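Local coordinates for choline binding protein A (PDB 5GT1) that probably binds choline-bearing cell-wall polymers, may help the bacterium adhere to intestinal cells and, through a zinc-containing M23 peptidase-like domain, may cleave peptidoglycan cross-links, at residues Val75-Leu89 against Val93-Glu106. Numbering follows the deposited sequence.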
ATOM      1  N   VAL A  75       3.535   5.743   4.362  1.00 11.55           N
ATOM      2  CA  VAL A  75       4.615   5.990   3.392  1.00 11.34           C
ATOM      3  C   VAL A  75       4.646   7.460   2.957  1.00 12.00           C
ATOM      4  O   VAL A  75       5.607   7.898   2.315  1.00 11.82           O
ATOM      5  CB  VAL A  75       4.536   5.061   2.151  1.00 11.29           C
ATOM      6  CG1 VAL A  75       4.557   3.592   2.577  1.00 11.19           C
ATOM      7  CG2 VAL A  75       3.309   5.357   1.284  1.00 10.90           C
ATOM      8  N   HIS A  76       3.599   8.199   3.324  1.00 12.34           N
ATOM      9  CA  HIS A  76       3.403   9.576   2.881  1.00 13.87           C
ATOM     10  C   HIS A  76       2.298  10.189   3.691  1.00 14.28           C
ATOM     11  O   HIS A  76       1.409   9.479   4.166  1.00 14.26           O
ATOM     12  CB  HIS A  76       3.016   9.584   1.396  1.00 14.23           C
ATOM     13  CG  HIS A  76       3.052  10.959   0.755  1.00 15.82           C
ATOM     14  ND1 HIS A  76       1.992  11.790   0.769  1.00 16.51           N
ATOM     15  CD2 HIS A  76       4.068  11.622   0.066  1.00 17.42           C
ATOM     16  CE1 HIS A  76       2.312  12.948   0.127  1.00 18.47           C
ATOM     17  NE2 HIS A  76       3.583  12.843  -0.309  1.00 18.49           N
ATOM     18  N   SER A  77       2.325  11.511   3.846  1.00 15.53           N
ATOM     19  CA  SER A  77       1.277  12.235   4.583  1.00 16.52           C
ATOM     20  C   SER A  77      -0.069  12.237   3.870  1.00 16.74           C
ATOM     21  O   SER A  77      -0.156  12.011   2.671  1.00 17.83           O
ATOM     22  CB  SER A  77       1.725  13.673   4.862  1.00 18.18           C
ATOM     23  OG  SER A  77       2.963  13.656   5.582  1.00 21.56           O
ATOM     24  N   GLY A  78      -1.140  12.491   4.609  1.00 17.30           N
ATOM     25  CA  GLY A  78      -2.451  12.551   3.978  1.00 17.52           C
ATOM     26  C   GLY A  78      -3.533  12.546   5.025  1.00 17.60           C
ATOM     27  O   GLY A  78      -3.251  12.676   6.216  1.00 19.14           O
ATOM     28  N   VAL A  79      -4.770  12.382   4.577  1.00 17.72           N
ATOM     29  CA  VAL A  79      -5.897  12.239   5.488  1.00 18.11           C
ATOM     30  C   VAL A  79      -6.572  10.882   5.246  1.00 18.06           C
ATOM     31  O   VAL A  79      -6.771  10.466   4.099  1.00 18.13           O
ATOM     32  CB  VAL A  79      -6.901  13.416   5.338  1.00 18.53           C
ATOM     33  CG1 VAL A  79      -7.496  13.443   3.940  1.00 19.67           C
ATOM     34  CG2 VAL A  79      -8.009  13.307   6.375  1.00 18.71           C
ATOM     35  N   VAL A  80      -6.927  10.197   6.328  1.00 18.21           N
ATOM     36  CA  VAL A  80      -7.620   8.925   6.215  1.00 19.02           C
ATOM     37  C   VAL A  80      -9.050   9.203   5.719  1.00 20.75           C
ATOM     38  O   VAL A  80      -9.807   9.929   6.372  1.00 20.88           O
ATOM     39  CB  VAL A  80      -7.620   8.163   7.556  1.00 18.51           C
ATOM     40  CG1 VAL A  80      -8.379   6.844   7.442  1.00 18.28           C
ATOM     41  CG2 VAL A  80      -6.189   7.937   8.050  1.00 18.09           C
ATOM     42  N   THR A  81      -9.403   8.640   4.567  1.00 21.53           N
ATOM     43  CA  THR A  81     -10.718   8.885   3.971  1.00 22.65           C
ATOM     44  C   THR A  81     -11.667   7.719   4.173  1.00 23.55           C
ATOM     45  O   THR A  81     -12.889   7.892   4.201  1.00 24.18           O
ATOM     46  CB  THR A  81     -10.625   9.206   2.460  1.00 24.40           C
ATOM     47  OG1 THR A  81      -9.902   8.177   1.784  1.00 23.50           O
ATOM     48  CG2 THR A  81      -9.922  10.522   2.235  1.00 23.80           C
ATOM     49  N   GLN A  82     -11.110   6.525   4.316  1.00 22.66           N
ATOM     50  CA  GLN A  82     -11.931   5.334   4.321  1.00 23.11           C
ATOM     51  C   GLN A  82     -11.247   4.186   5.039  1.00 21.56           C
ATOM     52  O   GLN A  82     -10.037   3.963   4.887  1.00 21.13           O
ATOM     53  CB  GLN A  82     -12.260   4.948   2.874  1.00 25.00           C
ATOM     54  CG  GLN A  82     -13.356   3.910   2.714  1.00 29.84           C
ATOM     55  CD  GLN A  82     -13.675   3.649   1.252  1.00 31.37           C
ATOM     56  OE1 GLN A  82     -13.984   4.573   0.495  1.00 35.41           O
ATOM     57  NE2 GLN A  82     -13.588   2.394   0.846  1.00 30.82           N
ATOM     58  N   ILE A  83     -12.024   3.474   5.847  1.00 19.82           N
ATOM     59  CA  ILE A  83     -11.595   2.208   6.421  1.00 19.40           C
ATOM     60  C   ILE A  83     -12.738   1.253   6.122  1.00 20.29           C
ATOM     61  O   ILE A  83     -13.893   1.524   6.511  1.00 19.97           O
ATOM     62  CB  ILE A  83     -11.344   2.319   7.948  1.00 19.00           C
ATOM     63  CG1 ILE A  83     -10.234   3.360   8.241  1.00 19.14           C
ATOM     64  CG2 ILE A  83     -11.016   0.959   8.549  1.00 19.10           C
ATOM     65  CD1 ILE A  83     -10.011   3.645   9.714  1.00 19.07           C
ATOM     66  N   GLY A  84     -12.426   0.150   5.439  1.00 18.69           N
ATOM     67  CA  GLY A  84     -13.462  -0.817   5.089  1.00 19.52           C
ATOM     68  C   GLY A  84     -13.001  -2.245   4.981  1.00 18.41           C
ATOM     69  O   GLY A  84     -11.851  -2.579   5.290  1.00 17.55           O
ATOM     70  N   TYR A  85     -13.923  -3.093   4.549  1.00 18.43           N
ATOM     71  CA  TYR A  85     -13.643  -4.500   4.320  1.00 18.22           C
ATOM     72  C   TYR A  85     -14.190  -4.910   2.953  1.00 18.10           C
ATOM     73  O   TYR A  85     -15.390  -4.760   2.697  1.00 18.34           O
ATOM     74  CB  TYR A  85     -14.285  -5.390   5.405  1.00 17.64           C
ATOM     75  CG  TYR A  85     -14.052  -6.853   5.116  1.00 17.15           C
ATOM     76  CD1 TYR A  85     -12.894  -7.480   5.550  1.00 17.00           C
ATOM     77  CD2 TYR A  85     -14.965  -7.598   4.347  1.00 16.96           C
ATOM     78  CE1 TYR A  85     -12.648  -8.805   5.256  1.00 17.11           C
ATOM     79  CE2 TYR A  85     -14.720  -8.924   4.037  1.00 16.97           C
ATOM     80  CZ  TYR A  85     -13.566  -9.523   4.495  1.00 17.49           C
ATOM     81  OH  TYR A  85     -13.308 -10.847   4.206  1.00 18.29           O
ATOM     82  N   ILE A  86     -13.320  -5.426   2.088  1.00 17.04           N
ATOM     83  CA  ILE A  86     -13.747  -6.054   0.845  1.00 17.09           C
ATOM     84  C   ILE A  86     -12.902  -7.310   0.733  1.00 17.31           C
ATOM     85  O   ILE A  86     -11.667  -7.210   0.684  1.00 16.95           O
ATOM     86  CB  ILE A  86     -13.492  -5.145  -0.380  1.00 17.25           C
ATOM     87  CG1 ILE A  86     -14.400  -3.907  -0.337  1.00 17.90           C
ATOM     88  CG2 ILE A  86     -13.681  -5.925  -1.682  1.00 16.77           C
ATOM     89  CD1 ILE A  86     -13.949  -2.789  -1.261  1.00 18.67           C
ATOM     90  N   ALA A  87     -13.536  -8.488   0.704  1.00 17.01           N
ATOM     91  CA  ALA A  87     -12.772  -9.741   0.650  1.00 17.31           C
ATOM     92  C   ALA A  87     -11.790  -9.691  -0.527  1.00 18.34           C
ATOM     93  O   ALA A  87     -12.166  -9.286  -1.625  1.00 18.40           O
ATOM     94  CB  ALA A  87     -13.687 -10.954   0.547  1.00 17.92           C
ATOM     95  N   GLY A  88     -10.539 -10.081  -0.282  1.00 18.02           N
ATOM     96  CA  GLY A  88      -9.454  -9.860  -1.248  1.00 18.62           C
ATOM     97  C   GLY A  88      -8.513  -8.756  -0.778  1.00 18.61           C
ATOM     98  O   GLY A  88      -7.315  -8.977  -0.639  1.00 19.28           O
ATOM     99  N   LEU A  89      -9.051  -7.560  -0.542  1.00 17.66           N
ATOM    100  CA  LEU A  89      -8.316  -6.503   0.158  1.00 17.13           C
ATOM    101  C   LEU A  89      -8.338  -6.787   1.656  1.00 17.30           C
ATOM    102  O   LEU A  89      -7.504  -6.265   2.425  1.00 15.69           O
ATOM    103  CB  LEU A  89      -8.967  -5.145  -0.095  1.00 17.41           C
ATOM    104  CG  LEU A  89      -8.873  -4.518  -1.493  1.00 18.80           C
ATOM    105  CD1 LEU A  89      -9.844  -5.165  -2.462  1.00 19.02           C
ATOM    106  CD2 LEU A  89      -9.148  -3.020  -1.392  1.00 19.31           C
ATOM    107  N   VAL A  93      -7.178   0.456   4.662  1.00 13.72           N
ATOM    108  CA  VAL A  93      -7.207   1.866   5.017  1.00 13.14           C
ATOM    109  C   VAL A  93      -6.825   2.657   3.781  1.00 13.07           C
ATOM    110  O   VAL A  93      -5.852   2.308   3.106  1.00 12.50           O
ATOM    111  CB  VAL A  93      -6.177   2.171   6.117  1.00 12.99           C
ATOM    112  CG1 VAL A  93      -6.217   3.642   6.513  1.00 12.75           C
ATOM    113  CG2 VAL A  93      -6.419   1.275   7.313  1.00 13.44           C
ATOM    114  N   VAL A  94      -7.603   3.699   3.481  1.00 13.38           N
ATOM    115  CA  VAL A  94      -7.329   4.606   2.367  1.00 13.80           C
ATOM    116  C   VAL A  94      -6.907   5.976   2.919  1.00 14.62           C
ATOM    117  O   VAL A  94      -7.594   6.564   3.772  1.00 15.43           O
ATOM    118  CB  VAL A  94      -8.562   4.752   1.433  1.00 14.20           C
ATOM    119  CG1 VAL A  94      -8.241   5.635   0.221  1.00 14.22           C
ATOM    120  CG2 VAL A  94      -9.045   3.368   0.992  1.00 13.90           C
ATOM    121  N   VAL A  95      -5.755   6.451   2.458  1.00 14.48           N
ATOM    122  CA  VAL A  95      -5.224   7.760   2.819  1.00 15.07           C
ATOM    123  C   VAL A  95      -5.083   8.579   1.534  1.00 15.88           C
ATOM    124  O   VAL A  95      -4.543   8.090   0.539  1.00 15.32           O
ATOM    125  CB  VAL A  95      -3.843   7.645   3.516  1.00 14.86           C
ATOM    126  CG1 VAL A  95      -3.266   9.027   3.803  1.00 15.12           C
ATOM    127  CG2 VAL A  95      -3.945   6.841   4.809  1.00 14.30           C
ATOM    128  N   ARG A  96      -5.579   9.819   1.553  1.00 16.98           N
ATOM    129  CA  ARG A  96      -5.526  10.692   0.376  1.00 18.50           C
ATOM    130  C   ARG A  96      -4.654  11.890   0.670  1.00 19.08           C
ATOM    131  O   ARG A  96      -4.857  12.557   1.674  1.00 19.30           O
ATOM    132  CB  ARG A  96      -6.933  11.160  -0.025  1.00 18.91           C
ATOM    133  CG  ARG A  96      -6.956  12.188  -1.159  1.00 21.02           C
ATOM    134  CD  ARG A  96      -6.753  11.564  -2.533  1.00 21.65           C
ATOM    135  NE  ARG A  96      -6.383  12.572  -3.535  1.00 24.31           N
ATOM    136  CZ  ARG A  96      -6.003  12.310  -4.787  1.00 25.11           C
ATOM    137  NH1 ARG A  96      -5.924  11.056  -5.234  1.00 24.57           N
ATOM    138  NH2 ARG A  96      -5.693  13.318  -5.605  1.00 25.97           N
ATOM    139  N   SER A  97      -3.657  12.128  -0.180  1.00 19.74           N
ATOM    140  CA  SER A  97      -2.854  13.347  -0.118  1.00 22.04           C
ATOM    141  C   SER A  97      -3.310  14.289  -1.246  1.00 23.41           C
ATOM    142  O   SER A  97      -4.354  14.060  -1.857  1.00 23.36           O
ATOM    143  CB  SER A  97      -1.364  13.018  -0.243  1.00 20.92           C
ATOM    144  OG  SER A  97      -1.045  12.537  -1.538  1.00 21.74           O
ATOM    145  N   ASP A  98      -2.539  15.333  -1.538  1.00 26.19           N
ATOM    146  CA  ASP A  98      -2.943  16.268  -2.598  1.00 28.79           C
ATOM    147  C   ASP A  98      -3.029  15.591  -3.961  1.00 28.17           C
ATOM    148  O   ASP A  98      -3.948  15.848  -4.742  1.00 28.29           O
ATOM    149  CB  ASP A  98      -1.990  17.460  -2.652  1.00 33.86           C
ATOM    150  CG  ASP A  98      -2.397  18.568  -1.691  1.00 40.00           C
ATOM    151  OD1 ASP A  98      -1.496  19.171  -1.054  1.00 42.53           O
ATOM    152  OD2 ASP A  98      -3.622  18.827  -1.571  1.00 43.95           O
ATOM    153  N   GLU A  99      -2.084  14.693  -4.216  1.00 25.61           N
ATOM    154  CA  GLU A  99      -1.886  14.086  -5.519  1.00 24.90           C
ATOM    155  C   GLU A  99      -2.294  12.604  -5.563  1.00 22.69           C
ATOM    156  O   GLU A  99      -2.687  12.089  -6.615  1.00 21.04           O
ATOM    157  CB  GLU A  99      -0.401  14.230  -5.868  1.00 29.33           C
ATOM    158  CG  GLU A  99      -0.058  14.261  -7.345  1.00 35.89           C
ATOM    159  CD  GLU A  99       1.412  14.601  -7.617  1.00 39.28           C
ATOM    160  OE1 GLU A  99       1.831  14.511  -8.791  1.00 43.58           O
ATOM    161  OE2 GLU A  99       2.159  14.959  -6.677  1.00 41.57           O
ATOM    162  N   TYR A 100      -2.215  11.920  -4.424  1.00 20.13           N
ATOM    163  CA  TYR A 100      -2.298  10.448  -4.440  1.00 18.97           C
ATOM    164  C   TYR A 100      -3.298   9.844  -3.480  1.00 18.47           C
ATOM    165  O   TYR A 100      -3.555  10.382  -2.400  1.00 19.30           O
ATOM    166  CB  TYR A 100      -0.922   9.836  -4.149  1.00 18.18           C
ATOM    167  CG  TYR A 100       0.169  10.176  -5.143  1.00 19.09           C
ATOM    168  CD1 TYR A 100       0.176   9.613  -6.425  1.00 18.59           C
ATOM    169  CD2 TYR A 100       1.219  11.032  -4.785  1.00 19.08           C
ATOM    170  CE1 TYR A 100       1.195   9.916  -7.329  1.00 18.90           C
ATOM    171  CE2 TYR A 100       2.242  11.333  -5.678  1.00 19.28           C
ATOM    172  CZ  TYR A 100       2.223  10.775  -6.943  1.00 19.09           C
ATOM    173  OH  TYR A 100       3.234  11.074  -7.825  1.00 20.02           O
ATOM    174  N   THR A 101      -3.841   8.696  -3.881  1.00 17.42           N
ATOM    175  CA  THR A 101      -4.587   7.831  -2.984  1.00 16.01           C
ATOM    176  C   THR A 101      -3.720   6.614  -2.661  1.00 15.09           C
ATOM    177  O   THR A 101      -3.252   5.912  -3.574  1.00 14.45           O
ATOM    178  CB  THR A 101      -5.893   7.364  -3.644  1.00 17.03           C
ATOM    179  OG1 THR A 101      -6.667   8.510  -4.044  1.00 17.14           O
ATOM    180  CG2 THR A 101      -6.701   6.497  -2.680  1.00 16.79           C
ATOM    181  N   PHE A 102      -3.497   6.385  -1.367  1.00 13.93           N
ATOM    182  CA  PHE A 102      -2.730   5.243  -0.869  1.00 13.53           C
ATOM    183  C   PHE A 102      -3.693   4.229  -0.269  1.00 13.20           C
ATOM    184  O   PHE A 102      -4.548   4.592   0.540  1.00 13.52           O
ATOM    185  CB  PHE A 102      -1.745   5.719   0.212  1.00 13.81           C
ATOM    186  CG  PHE A 102      -0.795   6.799  -0.257  1.00 13.98           C
ATOM    187  CD1 PHE A 102       0.474   6.472  -0.726  1.00 13.92           C
ATOM    188  CD2 PHE A 102      -1.162   8.157  -0.194  1.00 13.83           C
ATOM    189  CE1 PHE A 102       1.349   7.471  -1.158  1.00 14.20           C
ATOM    190  CE2 PHE A 102      -0.303   9.150  -0.620  1.00 13.56           C
ATOM    191  CZ  PHE A 102       0.953   8.814  -1.100  1.00 14.14           C
ATOM    192  N   VAL A 103      -3.565   2.968  -0.661  1.00 12.21           N
ATOM    193  CA  VAL A 103      -4.381   1.898  -0.075  1.00 11.70           C
ATOM    194  C   VAL A 103      -3.482   0.928   0.698  1.00 11.16           C
ATOM    195  O   VAL A 103      -2.563   0.340   0.125  1.00 10.96           O
ATOM    196  CB  VAL A 103      -5.190   1.150  -1.159  1.00 11.51           C
ATOM    197  CG1 VAL A 103      -6.125   0.117  -0.523  1.00 11.04           C
ATOM    198  CG2 VAL A 103      -5.972   2.155  -2.002  1.00 11.97           C
ATOM    199  N   TYR A 104      -3.726   0.782   1.999  1.00 10.90           N
ATOM    200  CA  TYR A 104      -3.007  -0.203   2.806  1.00 11.23           C
ATOM    201  C   TYR A 104      -3.976  -1.346   3.054  1.00 11.92           C
ATOM    202  O   TYR A 104      -4.997  -1.167   3.723  1.00 12.37           O
ATOM    203  CB  TYR A 104      -2.563   0.388   4.161  1.00 11.01           C
ATOM    204  CG  TYR A 104      -1.683   1.610   4.052  1.00 10.90           C
ATOM    205  CD1 TYR A 104      -0.294   1.511   4.220  1.00 10.69           C
ATOM    206  CD2 TYR A 104      -2.229   2.870   3.778  1.00 10.64           C
ATOM    207  CE1 TYR A 104       0.526   2.639   4.113  1.00 10.28           C
ATOM    208  CE2 TYR A 104      -1.416   3.993   3.661  1.00 10.63           C
ATOM    209  CZ  TYR A 104      -0.039   3.861   3.824  1.00 10.43           C
ATOM    210  OH  TYR A 104       0.766   4.984   3.720  1.00 10.80           O
ATOM    211  N   GLN A 105      -3.675  -2.524   2.529  1.00 12.51           N
ATOM    212  CA  GLN A 105      -4.646  -3.616   2.605  1.00 13.13           C
ATOM    213  C   GLN A 105      -3.965  -4.931   2.990  1.00 13.80           C
ATOM    214  O   GLN A 105      -2.726  -5.022   2.992  1.00 13.42           O
ATOM    215  CB  GLN A 105      -5.372  -3.755   1.261  1.00 13.26           C
ATOM    216  CG  GLN A 105      -4.476  -4.298   0.154  1.00 13.27           C
ATOM    217  CD  GLN A 105      -5.129  -4.269  -1.206  1.00 13.86           C
ATOM    218  OE1 GLN A 105      -5.583  -3.220  -1.660  1.00 14.28           O
ATOM    219  NE2 GLN A 105      -5.161  -5.430  -1.881  1.00 14.05           N
ATOM    220  N   GLU A 106      -4.792  -5.926   3.333  1.00 13.93           N
ATOM    221  CA  GLU A 106      -4.383  -7.306   3.630  1.00 14.59           C
ATOM    222  C   GLU A 106      -3.512  -7.553   4.865  1.00 13.97           C
ATOM    223  O   GLU A 106      -3.349  -8.703   5.296  1.00 14.34           O
ATOM    224  CB  GLU A 106      -3.796  -7.965   2.384  1.00 16.43           C
ATOM    225  CG  GLU A 106      -4.836  -8.070   1.270  1.00 17.81           C
ATOM    226  CD  GLU A 106      -4.238  -8.640   0.024  1.00 20.33           C
ATOM    227  OE1 GLU A 106      -4.032  -9.887  -0.016  1.00 22.46           O
ATOM    228  OE2 GLU A 106      -3.957  -7.848  -0.900  1.00 20.55           O
TER
HETATM  229  O   HOH W   1      -0.011   7.434   2.994  1.00 16.33           O
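Val79 to Ile83 pair with Val93 to Arg96 as an antiparallel hairpin in the central sheet of the M23 peptidase domain, while loops at both ends of strand 78-86 reach strand 101-105. Val79 and Arg96 exchange two backbone hydrogen bonds. Next, Thr81 and Gln82 together face Val94 in a classic beta bulge: Val94 O accepts from Thr81 N at 2.9 Å, and Val94 N donates to Gln82 O at 2.8 Å. Beta-branched valines suit these extended strands, and Val80 CG2 meets Val95 CG2 at 4.1 Å. Gly78 lets the strands close up, since a CB there would strike Val95 CG1 and Arg96 O.

At one end His76 lies against Phe102, a broad apolar ring that also meets Val75 CG2; the two rings are nearly parallel (19°) but slid apart, with His76 CB 3.3 Å from Phe102 CZ. His76 ND1 donates to Ser77 O, on a lone pair, and NE2 is hydrogen-bonded to Asp23 OD1. With an alanine here the CB contact stays, but Asp23 and Ser77 O are likely to lose their imidazole partner. The Tyr104 hydroxyl serves two partners, taking a nearly straight bond (167°) from Val75 N and sharing a water with His76 O.

At the other end Leu89 O accepts from Glu106 N, and apolar Leu89 CG rests 3.5 Å from Gln105 OE1, while the Gln105 amide can still donate to Glu106 OE2. Gln105 touches His137, and the Glu106 side chain approaches the zinc ion to about 4 Å. Thus the end of strand 101-108, held by the Leu89 loop, borders the His57, Asp61 and His137 site, consistent with lysostaphin/LytM-type M23 peptidases.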